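Local structure of Glyco_hydro_cc domain-containing protein (Cryptococcus neoformans, 6UBC) at residues A[365-371]-A[406-412]; A[351-356]-A[399-405]; A[342-346]-A[370-376]; A[202-208]-A[219-225]. The protein probably binds beta-1,3-glucan oligosaccharides through a glycoside hydrolase family GH128 (subgroup VII) domain. One frame throughout, in Å; residues are numbered along the deposited sequence.

Interaction 1 of 4, residues A[365-371]-A[406-412]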
# COMPACT_ATOMS: atom_id res chain seq x y z
N PRO A 365 1.47 -5.92 12.53
CA PRO A 365 0.84 -4.67 12.17
C PRO A 365 0.62 -4.60 10.67
O PRO A 365 1.42 -5.16 9.92
CB PRO A 365 1.81 -3.56 12.64
CG PRO A 365 2.76 -4.24 13.59
CD PRO A 365 2.71 -5.74 13.31
N ILE A 366 -0.39 -3.84 10.28
CA ILE A 366 -0.87 -3.77 8.87
C ILE A 366 -0.65 -2.37 8.30
O ILE A 366 -0.92 -1.37 8.99
CB ILE A 366 -2.33 -4.20 8.80
CG1 ILE A 366 -2.39 -5.73 8.89
CG2 ILE A 366 -3.05 -3.68 7.55
CD1 ILE A 366 -3.75 -6.25 9.26
N TRP A 367 -0.27 -2.33 7.03
CA TRP A 367 -0.36 -1.11 6.22
C TRP A 367 -1.33 -1.41 5.09
O TRP A 367 -1.18 -2.44 4.41
CB TRP A 367 1.00 -0.68 5.66
CG TRP A 367 1.88 0.12 6.56
CD1 TRP A 367 1.87 0.20 7.92
CD2 TRP A 367 2.89 1.01 6.10
NE1 TRP A 367 2.83 1.04 8.35
CE2 TRP A 367 3.48 1.57 7.26
CE3 TRP A 367 3.36 1.38 4.83
CZ2 TRP A 367 4.58 2.43 7.18
CZ3 TRP A 367 4.41 2.28 4.74
CH2 TRP A 367 5.00 2.81 5.92
N VAL A 368 -2.33 -0.58 4.94
CA VAL A 368 -3.23 -0.66 3.75
C VAL A 368 -2.60 0.25 2.71
O VAL A 368 -2.88 1.47 2.71
CB VAL A 368 -4.69 -0.31 4.08
CG1 VAL A 368 -5.61 -0.47 2.88
CG2 VAL A 368 -5.24 -1.21 5.18
N THR A 369 -1.86 -0.30 1.76
CA THR A 369 -1.07 0.56 0.85
C THR A 369 -1.97 1.05 -0.31
O THR A 369 -1.58 2.00 -0.97
CB THR A 369 0.20 -0.11 0.34
OG1 THR A 369 -0.20 -1.27 -0.41
CG2 THR A 369 1.17 -0.43 1.48
N GLU A 370 -3.12 0.41 -0.56
CA GLU A 370 -4.09 0.87 -1.58
C GLU A 370 -5.46 0.53 -1.05
O GLU A 370 -5.67 -0.65 -0.67
CB GLU A 370 -3.90 0.17 -2.93
CG GLU A 370 -2.62 0.50 -3.64
CD GLU A 370 -2.33 -0.26 -4.90
OE1 GLU A 370 -3.26 -0.95 -5.42
OE2 GLU A 370 -1.15 -0.18 -5.37
N PHE A 371 -6.37 1.47 -0.95
CA PHE A 371 -7.80 1.11 -0.83
C PHE A 371 -8.63 1.85 -1.85
O PHE A 371 -8.23 2.92 -2.31
CB PHE A 371 -8.36 1.41 0.55
CG PHE A 371 -8.50 2.85 0.96
CD1 PHE A 371 -9.64 3.56 0.62
CD2 PHE A 371 -7.49 3.49 1.65
CE1 PHE A 371 -9.75 4.89 0.98
CE2 PHE A 371 -7.58 4.83 1.96
CZ PHE A 371 -8.72 5.51 1.63
N VAL A 406 -4.22 -1.41 12.31
CA VAL A 406 -3.83 -0.69 11.05
C VAL A 406 -2.90 0.44 11.44
O VAL A 406 -3.35 1.40 12.12
CB VAL A 406 -5.07 -0.21 10.30
CG1 VAL A 406 -4.68 0.69 9.13
CG2 VAL A 406 -5.91 -1.41 9.83
N GLN A 407 -1.64 0.38 11.05
CA GLN A 407 -0.67 1.46 11.44
C GLN A 407 -0.52 2.51 10.35
O GLN A 407 0.06 3.54 10.61
CB GLN A 407 0.72 0.91 11.73
CG GLN A 407 0.71 -0.21 12.70
CD GLN A 407 0.72 0.41 14.04
OE1 GLN A 407 1.75 0.98 14.43
NE2 GLN A 407 -0.44 0.30 14.68
N ALA A 408 -1.03 2.27 9.14
CA ALA A 408 -0.98 3.26 8.04
C ALA A 408 -1.98 2.84 6.96
O ALA A 408 -2.22 1.61 6.82
CB ALA A 408 0.46 3.35 7.50
N TYR A 409 -2.46 3.81 6.18
CA TYR A 409 -3.33 3.53 5.02
C TYR A 409 -3.13 4.64 3.99
O TYR A 409 -2.73 5.81 4.30
CB TYR A 409 -4.78 3.44 5.48
CG TYR A 409 -5.26 4.69 6.17
CD1 TYR A 409 -5.79 5.76 5.45
CD2 TYR A 409 -5.21 4.84 7.55
CE1 TYR A 409 -6.22 6.93 6.05
CE2 TYR A 409 -5.66 6.00 8.18
CZ TYR A 409 -6.16 7.06 7.42
OH TYR A 409 -6.64 8.20 8.00
N ALA A 410 -3.40 4.26 2.74
CA ALA A 410 -3.29 5.17 1.58
C ALA A 410 -4.43 4.93 0.60
O ALA A 410 -4.63 3.79 0.08
CB ALA A 410 -1.95 4.97 0.91
N TYR A 411 -5.04 6.05 0.22
CA TYR A 411 -5.98 6.13 -0.91
C TYR A 411 -5.32 5.64 -2.20
O TYR A 411 -4.22 6.11 -2.59
CB TYR A 411 -6.44 7.56 -0.99
CG TYR A 411 -7.63 7.84 -1.87
CD1 TYR A 411 -7.50 7.86 -3.26
CD2 TYR A 411 -8.86 8.08 -1.33
CE1 TYR A 411 -8.58 8.18 -4.06
CE2 TYR A 411 -9.94 8.42 -2.11
CZ TYR A 411 -9.82 8.43 -3.48
OH TYR A 411 -10.89 8.78 -4.25
N SER A 412 -5.99 4.72 -2.92
CA SER A 412 -5.42 4.17 -4.16
C SER A 412 -5.61 5.19 -5.27
O SER A 412 -6.76 5.60 -5.49
CB SER A 412 -6.08 2.88 -4.52
OG SER A 412 -5.51 2.41 -5.72
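Strands 366-371 and 406-411 are parallel neighbours in the barrel sheet of a glycoside hydrolase fold and pair at Ile366 with Val406 and at Val368 with Tyr409. Val368 is bonded twice: its N gives to Ala408 O (2.9 Å) and its O takes Ala410 N (2.8 Å). On either side of this pair the register slips. Ile366 O takes Gln407 N (2.8 Å), but Val368 N skips Gln407 O for Ala408 O, so strand 406-411 has an extra residue at Gln407. Ala408 N is buried with no partner in the model. Further on, Phe371 N rather than Glu370 N gives to Ala410 O, so strand 366-371 has an extra residue near Thr369. Both slips resemble beta bulges. Ser412 N then gives to Phe371 O.

On the face of Trp367, Ala408 CB sits 3.4 Å from the centroid of the five-membered ring, 7° off its normal. Gln407 CB lies at the ring edge, while Gln407 CG touches Pro365 CB (3.5 Å). Trp367 NE1 bonds Tyr197 O. Phe371 CG stands between its backbone N and carbonyl carbon (chi1 69°). This turns the ring back across the partner strand, with Tyr411 CA over one face, 4.0 Å from the centroid.

Helix 386-402 covers Val368, Phe371, Tyr409 and Tyr411. Helix 431-441 also touches the two tyrosines. Strand 339-345 flanks strand 366-371, and strand 204-207 flanks strand 406-411.

Interaction 2 of 4, residues A[351-356]-A[399-405]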
# COMPACT_ATOMS: atom_id res chain seq x y z
N VAL A 351 -14.10 -4.64 4.48
CA VAL A 351 -12.85 -4.05 4.99
C VAL A 351 -12.43 -4.90 6.20
O VAL A 351 -11.27 -5.27 6.31
CB VAL A 351 -13.03 -2.57 5.35
CG1 VAL A 351 -11.75 -2.02 5.95
CG2 VAL A 351 -13.46 -1.72 4.12
N LYS A 352 -13.36 -5.15 7.12
CA LYS A 352 -13.04 -5.91 8.34
C LYS A 352 -12.65 -7.33 7.97
O LYS A 352 -11.74 -7.83 8.58
CB LYS A 352 -14.20 -5.85 9.33
CG LYS A 352 -14.39 -4.51 9.98
CD LYS A 352 -15.75 -4.41 10.64
CE LYS A 352 -15.85 -3.23 11.59
NZ LYS A 352 -17.29 -2.94 11.86
N THR A 353 -13.33 -7.96 7.05
CA THR A 353 -12.93 -9.30 6.60
C THR A 353 -11.44 -9.32 6.22
O THR A 353 -10.70 -10.22 6.61
CB THR A 353 -13.82 -9.72 5.43
OG1 THR A 353 -15.15 -9.81 5.91
CG2 THR A 353 -13.39 -11.03 4.82
N ASP A 354 -11.00 -8.34 5.45
CA ASP A 354 -9.57 -8.32 5.00
C ASP A 354 -8.64 -8.16 6.20
O ASP A 354 -7.65 -8.92 6.30
CB ASP A 354 -9.30 -7.21 3.98
CG ASP A 354 -9.87 -7.41 2.58
OD1 ASP A 354 -10.36 -8.53 2.24
OD2 ASP A 354 -9.82 -6.42 1.80
N ILE A 355 -8.93 -7.18 7.07
CA ILE A 355 -8.02 -6.88 8.21
C ILE A 355 -8.00 -8.09 9.14
O ILE A 355 -6.91 -8.57 9.53
CB ILE A 355 -8.40 -5.60 8.94
CG1 ILE A 355 -8.36 -4.38 8.03
CG2 ILE A 355 -7.49 -5.48 10.16
CD1 ILE A 355 -8.98 -3.22 8.69
N ASP A 356 -9.18 -8.66 9.41
CA ASP A 356 -9.26 -9.88 10.25
C ASP A 356 -8.40 -10.99 9.66
O ASP A 356 -7.65 -11.67 10.41
CB ASP A 356 -10.69 -10.35 10.43
CG ASP A 356 -11.57 -9.48 11.29
OD1 ASP A 356 -11.09 -8.57 11.95
OD2 ASP A 356 -12.74 -9.72 11.27
N LEU A 399 -12.77 3.97 10.45
CA LEU A 399 -12.41 2.60 10.80
C LEU A 399 -10.91 2.50 10.98
O LEU A 399 -10.46 1.93 11.98
CB LEU A 399 -12.88 1.66 9.69
CG LEU A 399 -12.81 0.18 10.00
CD1 LEU A 399 -13.73 -0.58 9.08
CD2 LEU A 399 -11.41 -0.39 9.82
N PHE A 400 -10.11 2.90 9.98
CA PHE A 400 -8.66 2.71 10.04
C PHE A 400 -8.09 3.47 11.26
O PHE A 400 -7.25 2.90 11.96
CB PHE A 400 -7.97 3.20 8.77
CG PHE A 400 -8.19 2.37 7.54
CD1 PHE A 400 -8.45 1.01 7.58
CD2 PHE A 400 -8.16 2.97 6.30
CE1 PHE A 400 -8.55 0.27 6.41
CE2 PHE A 400 -8.31 2.24 5.14
CZ PHE A 400 -8.45 0.88 5.17
N GLU A 401 -8.52 4.71 11.46
CA GLU A 401 -7.96 5.51 12.59
C GLU A 401 -8.26 4.77 13.91
O GLU A 401 -7.41 4.75 14.82
CB GLU A 401 -8.51 6.93 12.52
CG GLU A 401 -7.93 7.74 11.40
CD GLU A 401 -6.44 8.04 11.47
OE1 GLU A 401 -5.80 7.82 12.56
OE2 GLU A 401 -5.87 8.50 10.42
N SER A 402 -9.41 4.14 14.02
CA SER A 402 -9.82 3.56 15.33
C SER A 402 -9.23 2.15 15.49
O SER A 402 -9.23 1.61 16.59
CB SER A 402 -11.31 3.61 15.46
OG SER A 402 -11.85 2.63 14.63
N ASP A 403 -8.69 1.57 14.42
CA ASP A 403 -8.27 0.16 14.44
C ASP A 403 -6.79 0.11 14.77
O ASP A 403 -5.93 0.39 13.90
CB ASP A 403 -8.62 -0.57 13.15
CG ASP A 403 -8.49 -2.08 13.24
OD1 ASP A 403 -7.71 -2.58 14.10
OD2 ASP A 403 -9.16 -2.76 12.41
N ASP A 404 -6.47 -0.37 15.96
CA ASP A 404 -5.06 -0.45 16.38
C ASP A 404 -4.27 -1.45 15.55
O ASP A 404 -3.02 -1.38 15.63
CB ASP A 404 -4.98 -0.90 17.85
CG ASP A 404 -5.31 0.27 18.79
OD1 ASP A 404 -5.64 1.40 18.28
OD2 ASP A 404 -5.17 0.07 20.03
N ARG A 405 -4.89 -2.36 14.81
CA ARG A 405 -4.12 -3.27 13.93
C ARG A 405 -3.58 -2.51 12.70
O ARG A 405 -2.63 -3.02 12.07
CB ARG A 405 -4.97 -4.45 13.47
CG ARG A 405 -5.38 -5.42 14.58
CD ARG A 405 -6.57 -6.33 14.28
NE ARG A 405 -7.77 -5.61 13.83
CZ ARG A 405 -8.84 -6.18 13.31
NH1 ARG A 405 -8.91 -7.50 13.22
NH2 ARG A 405 -9.86 -5.45 12.89
O HOH W 1 -12.85 -6.51 12.45
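Helices 348-362 and 386-402 are neighbours in the outer layer of the alpha/beta barrel. Beside their apolar seam, a salt-bridge network of Asp356, Asp403 and Arg405 joins helix 348-362 to the turn that follows helix 386-402. Arg405 NH1 gives a nearly straight bond (173°) to Asp356 OD1, 2.7 Å away. The oxygen lies in the guanidinium plane and uses its anti lone pair. Water 1 also bridges Asp356 OD1 and Arg405 NH2.

Arg405 grips Asp403 side-on. Its NE meets Asp403 OD1 on the syn lone pair (3.0 Å), and its NH2 meets Asp403 OD2 (2.8 Å). Asp403 OD1 takes a second bond, from Arg405 N (2.9 Å), which approaches from above the carboxylate plane. That bond closes an Asx turn where the helix ends. The turn of Arg405 leads into strand 406-411. The arginine chain bends at chi3 (-53°), which brings the guanidinium back to Asp403. Two carboxylates hold the guanidinium from its edge and fix its rotation; its charge probably offsets part of theirs.

One face of this flat group rests on Ile355. CG2 of Ile355 lies over its centre, 3.5 Å from Arg405 CZ. Ile355 CD1 reaches the other way, to Leu399 CD2 (3.9 Å) and the edge of the Phe400 ring. Val351 CG1 touches Leu399 CD1 and Phe400 CE1, both at 4.0 Å.

Val351 and Phe400 also reach Ile343 of strand 339-345, and Ile355 reaches Val406. Such helix-to-helix packing over parallel strands is typical of the (beta/alpha)8 barrel.

Interaction 3 of 4, residues A[342-346]-A[370-376]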
# COMPACT_ATOMS: atom_id res chain seq x y z
N HIS A 342 -4.19 -4.63 0.22
CA HIS A 342 -4.98 -3.87 -0.78
C HIS A 342 -6.42 -4.19 -0.44
O HIS A 342 -6.80 -5.38 -0.44
CB HIS A 342 -4.58 -4.30 -2.21
CG HIS A 342 -3.30 -3.67 -2.62
ND1 HIS A 342 -2.79 -3.84 -3.88
CD2 HIS A 342 -2.44 -2.93 -1.92
CE1 HIS A 342 -1.64 -3.22 -3.91
NE2 HIS A 342 -1.36 -2.64 -2.72
N ILE A 343 -7.21 -3.15 -0.15
CA ILE A 343 -8.62 -3.36 0.20
C ILE A 343 -9.49 -2.76 -0.89
O ILE A 343 -9.47 -1.53 -1.07
CB ILE A 343 -8.90 -2.78 1.58
CG1 ILE A 343 -8.07 -3.52 2.64
CG2 ILE A 343 -10.37 -2.90 1.94
CD1 ILE A 343 -8.33 -3.03 4.06
N ASN A 344 -10.20 -3.63 -1.59
CA ASN A 344 -11.12 -3.21 -2.69
C ASN A 344 -12.47 -3.80 -2.30
O ASN A 344 -12.70 -4.97 -2.62
CB ASN A 344 -10.59 -3.66 -4.05
CG ASN A 344 -9.28 -2.93 -4.33
OD1 ASN A 344 -9.30 -1.73 -4.52
ND2 ASN A 344 -8.20 -3.68 -4.51
N LYS A 345 -13.25 -2.99 -1.59
CA LYS A 345 -14.51 -3.43 -0.98
C LYS A 345 -15.51 -2.30 -1.08
O LYS A 345 -15.11 -1.20 -1.40
CB LYS A 345 -14.25 -3.84 0.47
CG LYS A 345 -13.37 -5.08 0.66
CD LYS A 345 -13.94 -6.38 0.11
CE LYS A 345 -13.05 -7.51 0.57
NZ LYS A 345 -13.50 -8.83 0.09
N ASN A 346 -16.81 -2.58 -0.86
CA ASN A 346 -17.80 -1.50 -0.90
C ASN A 346 -18.59 -1.41 0.39
O ASN A 346 -19.58 -0.69 0.38
CB ASN A 346 -18.75 -1.62 -2.08
CG ASN A 346 -19.75 -2.75 -1.95
OD1 ASN A 346 -19.65 -3.58 -1.05
ND2 ASN A 346 -20.67 -2.81 -2.89
N GLU A 370 -3.12 0.41 -0.56
CA GLU A 370 -4.09 0.87 -1.58
C GLU A 370 -5.46 0.53 -1.05
O GLU A 370 -5.67 -0.65 -0.67
CB GLU A 370 -3.90 0.17 -2.93
CG GLU A 370 -2.62 0.50 -3.64
CD GLU A 370 -2.33 -0.26 -4.90
OE1 GLU A 370 -3.26 -0.95 -5.42
OE2 GLU A 370 -1.15 -0.18 -5.37
N PHE A 371 -6.37 1.47 -0.95
CA PHE A 371 -7.80 1.11 -0.83
C PHE A 371 -8.63 1.85 -1.85
O PHE A 371 -8.23 2.92 -2.31
CB PHE A 371 -8.36 1.41 0.55
CG PHE A 371 -8.50 2.85 0.96
CD1 PHE A 371 -9.64 3.56 0.62
CD2 PHE A 371 -7.49 3.49 1.65
CE1 PHE A 371 -9.75 4.89 0.98
CE2 PHE A 371 -7.58 4.83 1.96
CZ PHE A 371 -8.72 5.51 1.63
N ALA A 372 -9.72 1.21 -2.23
CA ALA A 372 -10.68 1.74 -3.21
C ALA A 372 -12.06 1.18 -2.96
O ALA A 372 -12.15 0.04 -2.53
CB ALA A 372 -10.21 1.51 -4.61
N CYS A 373 -13.09 1.95 -3.32
CA CYS A 373 -14.50 1.49 -3.30
C CYS A 373 -14.72 0.60 -4.52
O CYS A 373 -14.77 1.13 -5.66
CB CYS A 373 -15.46 2.67 -3.29
SG CYS A 373 -17.16 2.22 -2.87
N VAL A 374 -14.88 -0.68 -4.31
CA VAL A 374 -15.12 -1.69 -5.37
C VAL A 374 -16.11 -2.70 -4.82
O VAL A 374 -15.88 -3.25 -3.74
CB VAL A 374 -13.82 -2.39 -5.79
CG1 VAL A 374 -14.05 -3.45 -6.83
CG2 VAL A 374 -12.74 -1.44 -6.23
N ASP A 375 -17.12 -3.04 -5.61
CA ASP A 375 -18.02 -4.18 -5.28
C ASP A 375 -17.37 -5.46 -5.79
O ASP A 375 -17.36 -5.70 -7.01
CB ASP A 375 -19.41 -3.89 -5.83
CG ASP A 375 -20.35 -5.04 -5.53
OD1 ASP A 375 -19.91 -6.00 -4.89
OD2 ASP A 375 -21.48 -4.94 -5.97
N ASP A 376 -16.80 -6.24 -4.90
CA ASP A 376 -16.12 -7.48 -5.31
C ASP A 376 -16.99 -8.69 -4.95
O ASP A 376 -16.44 -9.76 -4.94
CB ASP A 376 -14.73 -7.60 -4.70
CG ASP A 376 -14.77 -7.85 -3.21
OD1 ASP A 376 -15.80 -7.48 -2.60
OD2 ASP A 376 -13.79 -8.41 -2.68
O HOH W 2 1.07 -1.11 -3.19
O HOH W 3 -5.58 -2.47 -5.08
O HOH W 4 -17.32 -5.48 -1.35
O HOH W 5 -20.02 -6.22 -2.16
O HOH W 6 -22.86 -5.01 -2.81
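Strands 342-345 and 370-375 run parallel but twisted by 37°, with Ile343 bonded through both its N and its O: the N gives to Glu370 O (3.0 Å) and the O takes Ala372 N (3.0 Å). Val374 N to Lys345 O continues the pairing, and Lys345 N to Ala372 O is weak.

The carboxylate of Glu370 stacks on the His342 ring, the two planes 18° apart. OE1 of Glu370 lies over one ring face, 3.2 Å from His342 CE1, and Glu370 CB also sits over the face. The polar atoms have other partners: His342 ND1 bonds Glu274 OE2 and Glu370 OE2 bonds Trp225 NE1. Water 3 links Glu370 OE1 (2.8 Å) to Asn344 ND2 (2.9 Å). Asn344 OD1 rests against Ala372 CB. Glu370 lies near the C-terminal end of strand 406-411, and barrels of this kind usually bind sugar at that end of the sheet.

Further along the strands, Lys345 bends at chi2 (-63°) and brings NZ to the syn lone pair of Asp376 OD2 (2.8 Å). Asn346 lies beside Asp375, amide and carboxylate pointing the same way. Cys373 is disulfide-bonded to Cys383.

The flat stack on His342, the water on OE1 and the Trp225 bond to OE2 together probably hold the orientation of the Glu370 carboxylate, with no direct hydrogen bond to His342.

Interaction 4 of 4, residues A[202-208]-A[219-225]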
# COMPACT_ATOMS: atom_id res chain seq x y z
N ILE A 202 1.22 9.84 11.84
CA ILE A 202 0.02 10.12 11.00
C ILE A 202 -0.25 8.87 10.16
O ILE A 202 0.57 8.56 9.30
CB ILE A 202 0.23 11.36 10.11
CG1 ILE A 202 0.64 12.61 10.91
CG2 ILE A 202 -1.03 11.63 9.27
CD1 ILE A 202 1.05 13.76 10.06
N LYS A 203 -1.34 8.18 10.43
CA LYS A 203 -1.60 6.92 9.67
C LYS A 203 -1.79 7.26 8.20
O LYS A 203 -1.44 6.43 7.35
CB LYS A 203 -2.86 6.24 10.18
CG LYS A 203 -2.75 5.61 11.56
CD LYS A 203 -3.95 4.78 11.92
CE LYS A 203 -3.95 4.24 13.33
NZ LYS A 203 -4.97 3.21 13.56
N ALA A 204 -2.45 8.37 7.91
CA ALA A 204 -2.93 8.60 6.54
C ALA A 204 -1.74 8.85 5.62
O ALA A 204 -0.84 9.65 5.96
CB ALA A 204 -3.89 9.80 6.52
N GLY A 205 -1.77 8.26 4.44
CA GLY A 205 -0.80 8.53 3.40
C GLY A 205 -1.47 8.63 2.03
O GLY A 205 -2.70 8.61 1.94
N VAL A 206 -0.64 8.58 1.00
CA VAL A 206 -1.23 8.56 -0.36
C VAL A 206 -0.31 7.80 -1.29
O VAL A 206 0.90 7.79 -1.04
CB VAL A 206 -1.57 9.97 -0.83
CG1 VAL A 206 -0.31 10.71 -1.30
CG2 VAL A 206 -2.65 9.92 -1.95
N SER A 207 -0.89 7.25 -2.35
CA SER A 207 -0.19 6.61 -3.47
C SER A 207 -0.20 7.59 -4.64
O SER A 207 -1.25 8.20 -4.86
CB SER A 207 -0.87 5.29 -3.82
OG SER A 207 -2.20 5.49 -4.30
N GLY A 208 0.96 7.80 -5.27
CA GLY A 208 1.11 8.69 -6.43
C GLY A 208 1.72 10.01 -6.00
O GLY A 208 1.73 10.33 -4.76
N ILE A 219 -0.64 14.17 6.07
CA ILE A 219 -0.25 12.78 5.76
C ILE A 219 1.08 12.49 6.42
O ILE A 219 1.90 13.47 6.60
CB ILE A 219 -0.15 12.59 4.24
CG1 ILE A 219 0.70 13.67 3.56
CG2 ILE A 219 -1.52 12.48 3.65
CD1 ILE A 219 1.24 13.15 2.21
N GLY A 220 1.30 11.23 6.82
CA GLY A 220 2.57 10.80 7.40
C GLY A 220 3.61 10.34 6.39
O GLY A 220 4.81 10.30 6.74
N TRP A 221 3.17 9.97 5.17
CA TRP A 221 3.98 9.16 4.26
C TRP A 221 3.35 9.14 2.88
O TRP A 221 2.12 9.48 2.75
CB TRP A 221 4.14 7.74 4.79
CG TRP A 221 2.87 6.94 4.88
CD1 TRP A 221 1.85 7.15 5.78
CD2 TRP A 221 2.39 5.94 3.99
NE1 TRP A 221 0.81 6.29 5.56
CE2 TRP A 221 1.14 5.49 4.49
CE3 TRP A 221 2.91 5.32 2.85
CZ2 TRP A 221 0.40 4.50 3.86
CZ3 TRP A 221 2.20 4.29 2.27
CH2 TRP A 221 0.97 3.89 2.78
N TYR A 222 4.18 8.73 1.92
CA TYR A 222 3.75 8.65 0.53
C TYR A 222 4.67 7.75 -0.26
O TYR A 222 5.83 7.52 0.07
CB TYR A 222 3.76 10.05 -0.07
CG TYR A 222 5.07 10.80 0.06
CD1 TYR A 222 5.34 11.63 1.14
CD2 TYR A 222 6.00 10.72 -0.94
CE1 TYR A 222 6.55 12.30 1.23
CE2 TYR A 222 7.21 11.37 -0.88
CZ TYR A 222 7.50 12.18 0.22
OH TYR A 222 8.69 12.85 0.29
N TYR A 223 4.12 7.25 -1.36
CA TYR A 223 4.89 6.43 -2.32
C TYR A 223 4.20 6.53 -3.67
O TYR A 223 2.97 6.89 -3.71
CB TYR A 223 4.97 4.99 -1.84
CG TYR A 223 3.75 4.13 -2.10
CD1 TYR A 223 2.54 4.33 -1.42
CD2 TYR A 223 3.81 3.07 -2.98
CE1 TYR A 223 1.44 3.53 -1.66
CE2 TYR A 223 2.73 2.22 -3.16
CZ TYR A 223 1.52 2.46 -2.53
OH TYR A 223 0.43 1.64 -2.72
N ASP A 224 4.92 6.13 -4.72
CA ASP A 224 4.44 6.33 -6.11
C ASP A 224 4.77 5.11 -6.98
O ASP A 224 4.84 5.28 -8.22
CB ASP A 224 4.97 7.64 -6.68
CG ASP A 224 6.46 7.61 -6.96
OD1 ASP A 224 7.12 6.62 -6.60
OD2 ASP A 224 6.95 8.59 -7.54
N TRP A 225 5.04 3.98 -6.34
CA TRP A 225 5.35 2.67 -6.96
C TRP A 225 6.76 2.64 -7.54
O TRP A 225 7.18 1.55 -7.91
CB TRP A 225 4.31 2.27 -8.01
CG TRP A 225 2.93 2.12 -7.45
CD1 TRP A 225 2.48 1.10 -6.71
CD2 TRP A 225 1.84 3.06 -7.55
NE1 TRP A 225 1.17 1.27 -6.36
CE2 TRP A 225 0.76 2.48 -6.85
CE3 TRP A 225 1.67 4.29 -8.17
CZ2 TRP A 225 -0.47 3.10 -6.73
CZ3 TRP A 225 0.43 4.91 -8.09
CH2 TRP A 225 -0.62 4.32 -7.36
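Gly205 and Trp221 meet where strands 204-207 and 221-223 run parallel, the two strands of a beta-alpha-beta unit linked through helix 212-215.

Backbone bonds are uneven. Gly220 N gives to Ala204 O (2.8 Å) and Gly208 N to Tyr223 O (2.7 Å). Between them, Tyr223 N to Val206 O is longer (3.3 Å), and Val206 N to Trp221 O is weak.

One bond joins a side chain to the backbone. Trp221 NE1 gives to Lys203 O (2.9 Å, 167°), the acceptor in the plane of the indole but the nitrogen well above the carbonyl plane. The first torsion of Trp221 (chi1 64°) swings the indole across to the other strand.

CH-pi contact holds the same ring. Gly205 CA lies over one face, 3.7 Å from the centroid of the five-membered ring; having no side chain, it can sit this close.

Van der Waals contacts fill in. At one end Ile202 CG2 packs against the backbone at Gly220 N (3.4 Å); mid-strand, Val206 CG1 touches Tyr222 CB. Val206, Ile219 and Tyr222 face Leu212 of the helix.

Ser207 bonds Tyr411 O through OG, while its CB lies 3.6 Å from Tyr223 CE1 and its OG 3.6 Å from Trp225 CH2.

In the fold
Interaction 4 comes first along the chain; the segments of interactions 1, 2 and 3 interleave after it. Interactions 1, 3 and 4 lie in one sheet, in the strand order 339-345, 366-375, 406-411, 204-207, 221-223. Interaction 1 is the middle link, its centre about 12 Å from that of interaction 3 and 9 Å from that of interaction 4. It shares Glu370 and Phe371 with interaction 3. Interaction 2 lies in the helix layer outside, about 10 Å from interaction 1 between centres. The two touch directly: Tyr409 OH bonds Glu401 OE2. Glu370 bonds Trp225, joining interactions 3 and 4, whose centres are about 17 Å apart, probably around the sugar-binding end of the barrel.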